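Local coordinates for zinc transport protein ZntB (Vibrio parahaemolyticus RIMD 2210633, PDB 3CK6) that probably takes up zinc ions together with protons across the inner membrane, as a homopentameric member of the CorA metal ion transporter family, at residues Asp12-Met17 against Pro30-His35; Asn50-Ala55 against Leu101-Ala106; Ser65-His70 against Lys184-Pro189; Tyr171-Ala176 against Leu235-Ile240. The protein carries 1 engineered substitution. One frame throughout, in Å; residues are numbered along the deposited sequence.

Contact 1: Asp12-Met17 against Pro30-His35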
# COMPACT_ATOMS: atom_id res chain seq x y z
N ASP E 12 -13.93 38.43 18.63
CA ASP E 12 -13.65 37.98 19.98
C ASP E 12 -14.69 36.92 20.39
O ASP E 12 -15.89 37.21 20.46
CB ASP E 12 -13.67 39.19 20.93
CG ASP E 12 -13.32 38.81 22.37
OD1 ASP E 12 -13.05 37.62 22.66
OD2 ASP E 12 -13.33 39.72 23.21
N PHE E 13 -14.19 35.71 20.65
CA PHE E 13 -15.01 34.57 21.10
C PHE E 13 -14.87 34.26 22.59
O PHE E 13 -15.14 33.12 23.01
CB PHE E 13 -14.63 33.31 20.33
CG PHE E 13 -14.98 33.38 18.86
CD1 PHE E 13 -14.10 33.98 17.95
CD2 PHE E 13 -16.18 32.87 18.39
CE1 PHE E 13 -14.41 34.05 16.60
CE2 PHE E 13 -16.49 32.93 17.02
CZ PHE E 13 -15.61 33.52 16.15
N SER E 14 -14.45 35.24 23.38
CA SER E 14 -14.43 35.06 24.84
C SER E 14 -15.82 34.67 25.37
O SER E 14 -15.95 33.81 26.26
CB SER E 14 -13.92 36.32 25.54
OG SER E 14 -12.58 36.60 25.18
N THR E 15 -16.86 35.29 24.82
CA THR E 15 -18.23 34.99 25.22
C THR E 15 -18.88 34.20 24.08
O THR E 15 -18.39 34.24 22.94
CB THR E 15 -19.04 36.28 25.53
OG1 THR E 15 -19.48 36.88 24.31
CG2 THR E 15 -18.19 37.29 26.33
N PRO E 16 -19.98 33.46 24.38
CA PRO E 16 -20.71 32.70 23.35
C PRO E 16 -21.27 33.55 22.19
O PRO E 16 -21.58 33.00 21.13
CB PRO E 16 -21.88 32.08 24.13
CG PRO E 16 -21.39 32.02 25.55
CD PRO E 16 -20.57 33.26 25.72
N MSE E 17 -21.40 34.86 22.40
CA MSE E 17 -21.83 35.78 21.35
C MSE E 17 -20.63 36.59 20.86
O MSE E 17 -20.26 37.59 21.47
CB MSE E 17 -22.96 36.69 21.86
CG MSE E 17 -23.45 37.71 20.86
SE MSE E 17 -24.15 36.88 19.24
CE MSE E 17 -25.79 36.15 20.01
N PRO E 30 -6.00 35.43 23.62
CA PRO E 30 -6.64 34.12 23.60
C PRO E 30 -8.14 34.25 23.32
O PRO E 30 -8.77 35.20 23.78
CB PRO E 30 -6.38 33.58 25.01
CG PRO E 30 -5.16 34.30 25.47
CD PRO E 30 -5.32 35.68 24.91
N ASN E 31 -8.69 33.30 22.54
CA ASN E 31 -10.11 33.29 22.15
C ASN E 31 -10.51 34.30 21.05
O ASN E 31 -11.67 34.43 20.71
CB ASN E 31 -11.04 33.36 23.37
CG ASN E 31 -10.88 32.16 24.26
OD1 ASN E 31 -10.53 32.28 25.43
ND2 ASN E 31 -11.08 30.96 23.69
N HIS E 32 -9.52 34.98 20.47
CA HIS E 32 -9.77 35.88 19.35
C HIS E 32 -9.44 35.18 18.04
O HIS E 32 -8.55 34.31 17.98
CB HIS E 32 -8.94 37.16 19.46
CG HIS E 32 -9.40 38.12 20.53
ND1 HIS E 32 -9.77 37.72 21.80
CD2 HIS E 32 -9.51 39.46 20.51
CE1 HIS E 32 -10.10 38.78 22.51
NE2 HIS E 32 -9.97 39.85 21.75
N TRP E 33 -10.16 35.59 16.99
CA TRP E 33 -9.88 35.17 15.62
C TRP E 33 -9.43 36.39 14.81
O TRP E 33 -10.07 37.44 14.84
CB TRP E 33 -11.12 34.54 14.98
CG TRP E 33 -10.96 34.20 13.53
CD1 TRP E 33 -9.85 33.65 12.91
CD2 TRP E 33 -11.95 34.34 12.50
NE1 TRP E 33 -10.11 33.46 11.57
CE2 TRP E 33 -11.39 33.86 11.30
CE3 TRP E 33 -13.29 34.81 12.50
CZ2 TRP E 33 -12.10 33.87 10.08
CZ3 TRP E 33 -14.00 34.80 11.27
CH2 TRP E 33 -13.40 34.32 10.09
N TYR E 34 -8.30 36.23 14.13
CA TYR E 34 -7.72 37.25 13.27
C TYR E 34 -7.68 36.67 11.86
O TYR E 34 -6.99 35.67 11.61
CB TYR E 34 -6.31 37.61 13.74
CG TYR E 34 -6.25 38.01 15.20
CD1 TYR E 34 -6.36 39.35 15.58
CD2 TYR E 34 -6.13 37.04 16.20
CE1 TYR E 34 -6.35 39.73 16.93
CE2 TYR E 34 -6.12 37.42 17.55
CZ TYR E 34 -6.21 38.76 17.90
OH TYR E 34 -6.22 39.11 19.24
N HIS E 35 -8.43 37.26 10.93
CA HIS E 35 -8.39 36.83 9.54
C HIS E 35 -7.56 37.85 8.77
O HIS E 35 -7.86 39.05 8.83
CB HIS E 35 -9.81 36.77 8.97
CG HIS E 35 -9.90 36.11 7.64
ND1 HIS E 35 -9.38 34.86 7.40
CD2 HIS E 35 -10.49 36.50 6.49
CE1 HIS E 35 -9.62 34.52 6.15
NE2 HIS E 35 -10.29 35.50 5.57

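Contact 2: Asn50-Ala55 against Leu101-Ala106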
# COMPACT_ATOMS: atom_id res chain seq x y z
N ASN E 50 4.51 39.54 17.77
CA ASN E 50 3.69 38.71 18.64
C ASN E 50 4.37 37.39 18.98
O ASN E 50 3.74 36.46 19.50
CB ASN E 50 2.31 38.50 17.99
CG ASN E 50 1.34 39.62 18.32
OD1 ASN E 50 0.85 39.70 19.43
ND2 ASN E 50 1.08 40.49 17.34
N HIS E 51 5.66 37.32 18.67
CA HIS E 51 6.56 36.22 19.09
C HIS E 51 6.28 34.87 18.45
O HIS E 51 6.63 33.83 19.02
CB HIS E 51 6.62 36.11 20.63
CG HIS E 51 6.91 37.41 21.30
ND1 HIS E 51 8.07 38.12 21.07
CD2 HIS E 51 6.17 38.16 22.16
CE1 HIS E 51 8.05 39.23 21.78
NE2 HIS E 51 6.91 39.28 22.45
N VAL E 52 5.68 34.88 17.26
CA VAL E 52 5.62 33.65 16.46
C VAL E 52 7.04 33.43 15.94
O VAL E 52 7.63 34.37 15.39
CB VAL E 52 4.63 33.75 15.27
CG1 VAL E 52 4.57 32.41 14.50
CG2 VAL E 52 3.23 34.16 15.77
N PRO E 53 7.60 32.22 16.12
CA PRO E 53 8.97 32.01 15.64
C PRO E 53 9.12 32.22 14.13
O PRO E 53 8.22 31.89 13.35
CB PRO E 53 9.27 30.56 16.05
CG PRO E 53 8.34 30.32 17.22
CD PRO E 53 7.07 31.02 16.78
N ARG E 54 10.28 32.77 13.77
CA ARG E 54 10.66 33.11 12.41
C ARG E 54 10.39 32.03 11.37
O ARG E 54 9.83 32.32 10.32
CB ARG E 54 12.14 33.50 12.38
CG ARG E 54 12.76 33.66 11.00
CD ARG E 54 12.56 35.07 10.48
NE ARG E 54 13.81 35.65 9.98
CZ ARG E 54 14.59 36.47 10.68
NH1 ARG E 54 15.71 36.95 10.14
NH2 ARG E 54 14.25 36.83 11.92
N ALA E 55 10.80 30.79 11.66
CA ALA E 55 10.67 29.69 10.71
C ALA E 55 9.21 29.25 10.49
O ALA E 55 8.84 28.82 9.39
CB ALA E 55 11.53 28.51 11.13
N LEU E 101 -2.92 29.38 11.90
CA LEU E 101 -2.10 29.19 13.09
C LEU E 101 -3.01 29.20 14.29
O LEU E 101 -3.83 30.10 14.44
CB LEU E 101 -1.12 30.37 13.19
CG LEU E 101 0.23 30.29 13.90
CD1 LEU E 101 1.14 29.25 13.27
CD2 LEU E 101 0.92 31.67 13.87
N TYR E 102 -2.89 28.20 15.17
CA TYR E 102 -3.48 28.30 16.52
C TYR E 102 -2.30 28.56 17.46
O TYR E 102 -1.40 27.74 17.57
CB TYR E 102 -4.24 27.03 16.90
CG TYR E 102 -4.89 27.02 18.30
CD1 TYR E 102 -5.81 28.00 18.68
CD2 TYR E 102 -4.62 26.00 19.19
CE1 TYR E 102 -6.41 27.99 19.95
CE2 TYR E 102 -5.24 25.96 20.49
CZ TYR E 102 -6.13 26.96 20.84
OH TYR E 102 -6.75 26.97 22.07
N PHE E 103 -2.28 29.75 18.06
CA PHE E 103 -1.09 30.29 18.68
C PHE E 103 -1.51 31.09 19.91
O PHE E 103 -2.37 31.97 19.84
CB PHE E 103 -0.27 31.13 17.70
CG PHE E 103 1.03 31.67 18.27
CD1 PHE E 103 2.18 30.86 18.31
CD2 PHE E 103 1.11 32.96 18.78
CE1 PHE E 103 3.38 31.34 18.84
CE2 PHE E 103 2.31 33.46 19.30
CZ PHE E 103 3.45 32.64 19.33
N GLN E 104 -0.93 30.73 21.05
CA GLN E 104 -1.30 31.29 22.37
C GLN E 104 -2.82 31.43 22.53
O GLN E 104 -3.29 32.43 23.08
CB GLN E 104 -0.63 32.65 22.63
CG GLN E 104 0.89 32.63 22.67
CD GLN E 104 1.52 34.04 22.62
OE1 GLN E 104 2.72 34.18 22.78
NE2 GLN E 104 0.70 35.07 22.39
N GLY E 105 -3.58 30.45 22.04
CA GLY E 105 -5.03 30.41 22.27
C GLY E 105 -5.84 31.26 21.29
O GLY E 105 -7.06 31.38 21.45
N ALA E 106 -5.17 31.86 20.32
CA ALA E 106 -5.84 32.62 19.26
C ALA E 106 -5.78 31.86 17.95
O ALA E 106 -4.83 31.12 17.70
CB ALA E 106 -5.17 33.97 19.08
O HOH W 1 1.84 37.73 21.30

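Contact 3: Ser65-His70 against Lys184-Pro189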
# COMPACT_ATOMS: atom_id res chain seq x y z
N SER E 65 2.94 25.53 -0.83
CA SER E 65 2.40 24.85 0.35
C SER E 65 1.64 23.59 -0.08
O SER E 65 1.27 23.44 -1.26
CB SER E 65 1.45 25.78 1.12
OG SER E 65 0.37 26.16 0.27
N ARG E 66 1.45 22.69 0.88
CA ARG E 66 0.52 21.58 0.74
C ARG E 66 -0.38 21.50 2.00
O ARG E 66 0.03 21.88 3.10
CB ARG E 66 1.26 20.27 0.53
CG ARG E 66 2.00 19.81 1.80
CD ARG E 66 2.74 18.51 1.56
NE ARG E 66 1.91 17.30 1.59
CZ ARG E 66 1.59 16.60 2.69
NH1 ARG E 66 2.00 17.00 3.90
NH2 ARG E 66 0.87 15.50 2.58
N PRO E 67 -1.64 21.02 1.84
CA PRO E 67 -2.40 20.81 3.08
C PRO E 67 -1.66 19.91 4.06
O PRO E 67 -1.09 18.87 3.69
CB PRO E 67 -3.69 20.14 2.60
CG PRO E 67 -3.84 20.63 1.16
CD PRO E 67 -2.42 20.69 0.63
N SER E 68 -1.68 20.31 5.33
CA SER E 68 -0.90 19.63 6.34
C SER E 68 -1.24 20.15 7.72
O SER E 68 -1.78 21.25 7.89
CB SER E 68 0.61 19.81 6.08
OG SER E 68 0.91 21.16 5.74
N PHE E 69 -0.86 19.35 8.70
CA PHE E 69 -1.01 19.71 10.09
C PHE E 69 0.37 19.64 10.75
O PHE E 69 1.12 18.69 10.53
CB PHE E 69 -1.99 18.76 10.79
CG PHE E 69 -2.03 18.93 12.30
CD1 PHE E 69 -2.83 19.93 12.90
CD2 PHE E 69 -1.27 18.12 13.12
CE1 PHE E 69 -2.85 20.12 14.28
CE2 PHE E 69 -1.30 18.29 14.52
CZ PHE E 69 -2.09 19.30 15.10
N HIS E 70 0.67 20.64 11.57
CA HIS E 70 1.98 20.79 12.18
C HIS E 70 1.76 21.08 13.66
O HIS E 70 1.40 22.20 14.01
CB HIS E 70 2.73 21.97 11.55
CG HIS E 70 2.90 21.86 10.07
ND1 HIS E 70 4.01 21.27 9.49
CD2 HIS E 70 2.12 22.27 9.04
CE1 HIS E 70 3.90 21.31 8.17
NE2 HIS E 70 2.76 21.91 7.87
N LYS E 184 -7.47 16.54 -6.86
CA LYS E 184 -6.98 15.38 -6.11
C LYS E 184 -5.61 15.67 -5.48
O LYS E 184 -5.33 15.23 -4.36
CB LYS E 184 -6.89 14.14 -7.00
CG LYS E 184 -6.19 12.96 -6.33
CD LYS E 184 -6.16 11.77 -7.28
CE LYS E 184 -5.38 10.61 -6.66
NZ LYS E 184 -5.63 9.35 -7.42
N ARG E 185 -4.79 16.42 -6.22
CA ARG E 185 -3.46 16.84 -5.79
C ARG E 185 -3.45 17.39 -4.35
O ARG E 185 -2.51 17.14 -3.59
CB ARG E 185 -2.90 17.88 -6.77
CG ARG E 185 -1.55 18.50 -6.37
CD ARG E 185 -1.24 19.67 -7.29
NE ARG E 185 0.07 20.26 -7.04
CZ ARG E 185 0.55 21.31 -7.68
NH1 ARG E 185 -0.18 21.91 -8.63
NH2 ARG E 185 1.79 21.77 -7.38
N PHE E 186 -4.50 18.14 -4.01
CA PHE E 186 -4.62 18.76 -2.68
C PHE E 186 -5.62 18.09 -1.73
O PHE E 186 -5.50 18.19 -0.51
CB PHE E 186 -5.00 20.22 -2.85
CG PHE E 186 -3.97 21.01 -3.63
CD1 PHE E 186 -2.66 21.10 -3.16
CD2 PHE E 186 -4.31 21.62 -4.83
CE1 PHE E 186 -1.69 21.83 -3.87
CE2 PHE E 186 -3.34 22.35 -5.55
CZ PHE E 186 -2.02 22.45 -5.06
N ILE E 187 -6.62 17.44 -2.30
CA ILE E 187 -7.68 16.89 -1.47
C ILE E 187 -7.27 15.62 -0.74
O ILE E 187 -7.68 15.39 0.39
CB ILE E 187 -9.01 16.88 -2.24
CG1 ILE E 187 -9.45 18.34 -2.39
CG2 ILE E 187 -10.07 16.08 -1.49
CD1 ILE E 187 -10.78 18.53 -3.05
N ARG E 188 -6.40 14.82 -1.37
CA ARG E 188 -5.76 13.70 -0.68
C ARG E 188 -4.98 14.16 0.59
O ARG E 188 -5.28 13.70 1.70
CB ARG E 188 -4.90 12.90 -1.66
CG ARG E 188 -4.43 11.54 -1.16
CD ARG E 188 -4.26 10.56 -2.33
NE ARG E 188 -4.92 9.27 -2.05
CZ ARG E 188 -6.17 8.97 -2.38
NH1 ARG E 188 -6.66 7.77 -2.06
NH2 ARG E 188 -6.95 9.84 -3.04
N PRO E 189 -4.00 15.09 0.45
CA PRO E 189 -3.34 15.66 1.66
C PRO E 189 -4.28 16.29 2.69
O PRO E 189 -4.00 16.21 3.90
CB PRO E 189 -2.45 16.77 1.09
CG PRO E 189 -2.21 16.42 -0.28
CD PRO E 189 -3.40 15.63 -0.79
O HOH W 2 -1.42 16.45 4.86

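Contact 4: Tyr171-Ala176 against Leu235-Ile240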
# COMPACT_ATOMS: atom_id res chain seq x y z
N TYR E 171 -18.07 15.33 -25.49
CA TYR E 171 -16.75 14.78 -25.18
C TYR E 171 -15.90 15.76 -24.36
O TYR E 171 -14.82 16.17 -24.79
CB TYR E 171 -16.00 14.44 -26.48
CG TYR E 171 -16.45 13.20 -27.24
CD1 TYR E 171 -17.69 12.60 -27.00
CD2 TYR E 171 -15.63 12.65 -28.23
CE1 TYR E 171 -18.09 11.46 -27.73
CE2 TYR E 171 -16.02 11.52 -28.95
CZ TYR E 171 -17.25 10.93 -28.70
OH TYR E 171 -17.61 9.82 -29.42
N ASN E 172 -16.38 16.12 -23.17
CA ASN E 172 -15.66 17.07 -22.31
C ASN E 172 -14.85 16.38 -21.22
O ASN E 172 -14.55 16.97 -20.17
CB ASN E 172 -16.64 18.07 -21.68
CG ASN E 172 -17.50 18.77 -22.71
OD1 ASN E 172 -16.99 19.41 -23.63
ND2 ASN E 172 -18.81 18.64 -22.56
N HIS E 173 -14.49 15.12 -21.48
CA HIS E 173 -13.84 14.27 -20.49
C HIS E 173 -12.37 14.61 -20.25
O HIS E 173 -11.83 14.32 -19.18
CB HIS E 173 -13.97 12.79 -20.89
CG HIS E 173 -13.55 12.51 -22.30
ND1 HIS E 173 -12.27 12.11 -22.62
CD2 HIS E 173 -14.23 12.58 -23.46
CE1 HIS E 173 -12.19 11.93 -23.93
NE2 HIS E 173 -13.37 12.21 -24.46
N ILE E 174 -11.73 15.24 -21.23
CA ILE E 174 -10.36 15.68 -21.06
C ILE E 174 -10.36 16.83 -20.05
O ILE E 174 -9.54 16.84 -19.13
CB ILE E 174 -9.68 16.12 -22.38
CG1 ILE E 174 -9.48 14.93 -23.36
CG2 ILE E 174 -8.36 16.85 -22.10
CD1 ILE E 174 -8.52 13.80 -22.88
N ALA E 175 -11.30 17.76 -20.22
CA ALA E 175 -11.46 18.90 -19.30
C ALA E 175 -11.78 18.43 -17.89
O ALA E 175 -11.22 18.94 -16.92
CB ALA E 175 -12.53 19.85 -19.80
N ALA E 176 -12.68 17.45 -17.78
CA ALA E 176 -13.10 16.93 -16.48
C ALA E 176 -11.96 16.26 -15.72
O ALA E 176 -11.78 16.49 -14.53
CB ALA E 176 -14.27 15.97 -16.65
N LEU E 235 -13.38 5.05 -18.29
CA LEU E 235 -14.34 4.18 -18.97
C LEU E 235 -14.94 4.84 -20.21
O LEU E 235 -15.14 4.17 -21.23
CB LEU E 235 -15.45 3.70 -18.02
CG LEU E 235 -16.58 2.80 -18.56
CD1 LEU E 235 -16.09 1.61 -19.36
CD2 LEU E 235 -17.39 2.31 -17.38
N PHE E 236 -15.24 6.13 -20.13
CA PHE E 236 -15.73 6.84 -21.30
C PHE E 236 -14.67 6.90 -22.41
O PHE E 236 -15.02 6.86 -23.58
CB PHE E 236 -16.28 8.23 -20.96
CG PHE E 236 -17.01 8.89 -22.11
CD1 PHE E 236 -18.10 8.26 -22.71
CD2 PHE E 236 -16.59 10.13 -22.60
CE1 PHE E 236 -18.77 8.86 -23.78
CE2 PHE E 236 -17.26 10.74 -23.67
CZ PHE E 236 -18.34 10.10 -24.26
N GLN E 237 -13.40 6.97 -22.02
CA GLN E 237 -12.28 6.87 -22.96
C GLN E 237 -12.23 5.51 -23.66
O GLN E 237 -11.97 5.43 -24.88
CB GLN E 237 -10.95 7.20 -22.27
CG GLN E 237 -10.81 8.68 -21.93
CD GLN E 237 -9.55 9.02 -21.14
OE1 GLN E 237 -8.81 9.96 -21.49
NE2 GLN E 237 -9.28 8.25 -20.08
N ASP E 238 -12.49 4.44 -22.91
CA ASP E 238 -12.66 3.09 -23.48
C ASP E 238 -13.87 3.00 -24.41
O ASP E 238 -13.82 2.33 -25.43
CB ASP E 238 -12.77 2.02 -22.39
CG ASP E 238 -11.46 1.79 -21.64
OD1 ASP E 238 -11.51 1.10 -20.60
OD2 ASP E 238 -10.40 2.30 -22.06
N GLU E 239 -14.97 3.66 -24.02
CA GLU E 239 -16.19 3.73 -24.85
C GLU E 239 -15.92 4.32 -26.23
O GLU E 239 -16.30 3.73 -27.26
CB GLU E 239 -17.27 4.55 -24.14
CG GLU E 239 -18.47 3.76 -23.69
CD GLU E 239 -19.64 4.65 -23.30
OE1 GLU E 239 -19.59 5.28 -22.22
OE2 GLU E 239 -20.63 4.70 -24.07
N ILE E 240 -15.27 5.48 -26.24
CA ILE E 240 -14.89 6.18 -27.47
C ILE E 240 -13.97 5.34 -28.35
O ILE E 240 -14.23 5.18 -29.54
CB ILE E 240 -14.22 7.54 -27.15
CG1 ILE E 240 -15.23 8.50 -26.53
CG2 ILE E 240 -13.57 8.16 -28.42
CD1 ILE E 240 -14.61 9.70 -25.85

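Contact 1: Asp12-Met17 against Pro30-His35
The carboxylate of Asp-12 lies stacked against the imidazole of His-32, their planes 29° apart, where the end of one antiparallel strand meets the start of its neighbour. Asp-12 and His-32 form a non-hydrogen-bonded pair and send their side chains to the same face of the sheet. CB of Asp-12 sits over the imidazole, 4.0 Å from the ring centroid in a CH-pi contact, while OD1 comes within 3.2 Å of His-32 CE1. With CG of Asp-12 anti to its own backbone N (chi1 -177°), the carboxylate is carried across the ring, yet OD1 and ND1 of His-32 do not meet at an angle suited to a hydrogen bond. OD1 instead closes an Asx turn: it accepts Ser-14 N at 2.9 Å from above the carboxylate plane and Ser-14 OG on its syn lone pair. Just beyond the strand ends, Phe-13 N donates to Asn-31 O, 2.8 Å. That same carbonyl oxygen lies in the plane of the Phe-13 ring, at its edge. Phe-13 and Trp-33 run side by side in the same direction, CE1 of Phe-13 3.7 Å from CB of Trp-33, and both reach Leu-125 of helix 116-126 and Leu-137 of helix 134-161. The chemistry is divided: the two bonds to OD1 probably help fix the Asx turn in which the chain leaves the strand, while the buried, apolar Phe-13 and Trp-33 side chains join the sheet to the helices.

Contact 2: Asn50-Ala55 against Leu101-Ala106
Phe-103, Val-52 and Leu-101 join the end of a beta hairpin to the link between two helices. Phe-103 opens the type I' turn that runs to Ala-106 between strands 96-103 and 106-111; its N and O bond to O and N of Ala-106. Facing it, residues 50-53 lead from helix 43-49 to helix 54-60, and His-51, with positive phi, is the C-prime residue of the Schellman motif that ends the first. Phe-103 buries the most surface. Its chi1 of -177° carries the ring away from its own backbone N and out toward the link, where it receives CG2 of Val-52 over the centre of one face, 3.8 Å from the centroid and 13° off the ring normal. Backbone carbonyls approach the same ring: Asn-50 O lies near the ring plane at the edge, 3.3 Å from CE2 of Phe-103, and His-51 O is 3.4 Å from CZ of Phe-103. The other branch of Val-52, CG1, meets Leu-101 CD2 tip to tip at 3.8 Å, so the valine straddles two residues of one strand. Farther along that strand's end the contact turns polar. Asn-50 is fixed by Ile-28 N at OD1 and by the carbonyls of Trp-46 and Glu-26 at ND2. A water completes the bridge, donating to Asn-50 O and to Asn-50 OD1, each at 2.9 Å, and accepting from Gln-104 NE2 at 3.1 Å.

Contact 3: Ser65-His70 against Lys184-Pro189
Pro-67 fits against Phe-186 and Pro-189, bringing the approach to edge strand 68-71 onto a kinked part of helix 173-199. This is the close-packed part. CG of Pro-67 lies 3.4 Å from the carbonyl oxygen of Phe-186, and CD of Pro-67 is 3.8 Å from Phe-186 CD1, the two side chains crossing at about a right angle. Pro-67 CB meets Pro-189 CB at 3.9 Å. The helix is kinked here, the N atoms of Phe-186 and Pro-189 making no bond to the preceding turn; proline has no N-H to give. The rest of the contact is polar and looser. A water donates to Pro-67 O at 2.7 Å and to Pro-189 O at 2.8 Å, joining carbonyls that have no direct bond with each other. Arg-66 only brushes the helix, NH2 lying 3.9 Å from Pro-189 CB; its chain bends at chi3 (-79°), and the guanidinium is held by a salt bridge to Glu-224 and a hydrogen bond to Asn-217, both of the second subunit. Ser-68 OG donates to Arg-66 O at 2.9 Å and accepts from His-70 NE2, and Asn-217 of the second subunit bonds to it as well. No hydrogen bond runs directly between the two segments. Apolar surface and one shared water thus join strand to helix within the chain, while the guanidinium of Arg-66 and the hydroxyl of Ser-68 bond to the second subunit.

Contact 4: Tyr171-Ala176 against Leu235-Ile240
Tyr-171, His-173 and Phe-236 form an aromatic cluster between the start of helix 173-199 and the long helix 209-246. Among the ring contacts, the edge of Phe-236 points at the face of Tyr-171 in an offset edge-to-face pair, centroids 5.5 Å apart and planes at 85°. His-173 meets Phe-236 more obliquely, its CD2 3.5 Å from Phe-236 CD2. The aliphatic contacts centre on Ile-240, whose side chain runs antiparallel alongside that of Tyr-171: CD1 lies over the middle of the tyrosine ring, a CH-pi contact of 3.9 Å to the centroid, and CG1 is 3.8 Å from Tyr-171 CZ. The same methyl, Ile-240 CD1, is modelled unusually close to His-173 NE2, an approach to be read with caution. CG of His-173 stands between its backbone N and carbonyl carbon (chi1 51°), which turns the imidazole toward helix 209-246. Polar groups contribute little. Gln-237 offers its aliphatic CG to His-173 ND1 at 3.8 Å, no hydrogen bond crosses the contact, and both imidazole nitrogens are buried without a partner in the model. Tyr-171 OH is satisfied by Val-165 O. The cluster is extended by Phe-163, stacked on Phe-236 from the connection that follows helix 134-161, and by His-242 of the second subunit against His-173, so the pair of helices is packed both within the chain and against helix 209-246 of the second subunit.

How the contacts relate
The four contacts run from the sheet domain to the far part of the long helices. Contacts 1 and 2 touch, centres 16 Å apart, and Asn-31 N probably bonds to Gly-105 O, so the hairpin turn of contact 2 lies against the start of strand 32-37 in contact 1. Contact 3, about 21 Å from contact 2 between centres, reaches the same sheet at strand 68-71, outermost within the chain. It joins that strand to helix 173-199, whose first turn belongs to contact 4, about 27 Å away between centres. Contacts 1 and 4 have centres 49 Å apart, on opposite sides of the chain's centre. Along the chain, contact 1 closes first, whereas contact 3 interleaves with 2 and with 4. Contacts 3 and 4 both meet the second subunit, linking the fold to pentamer assembly.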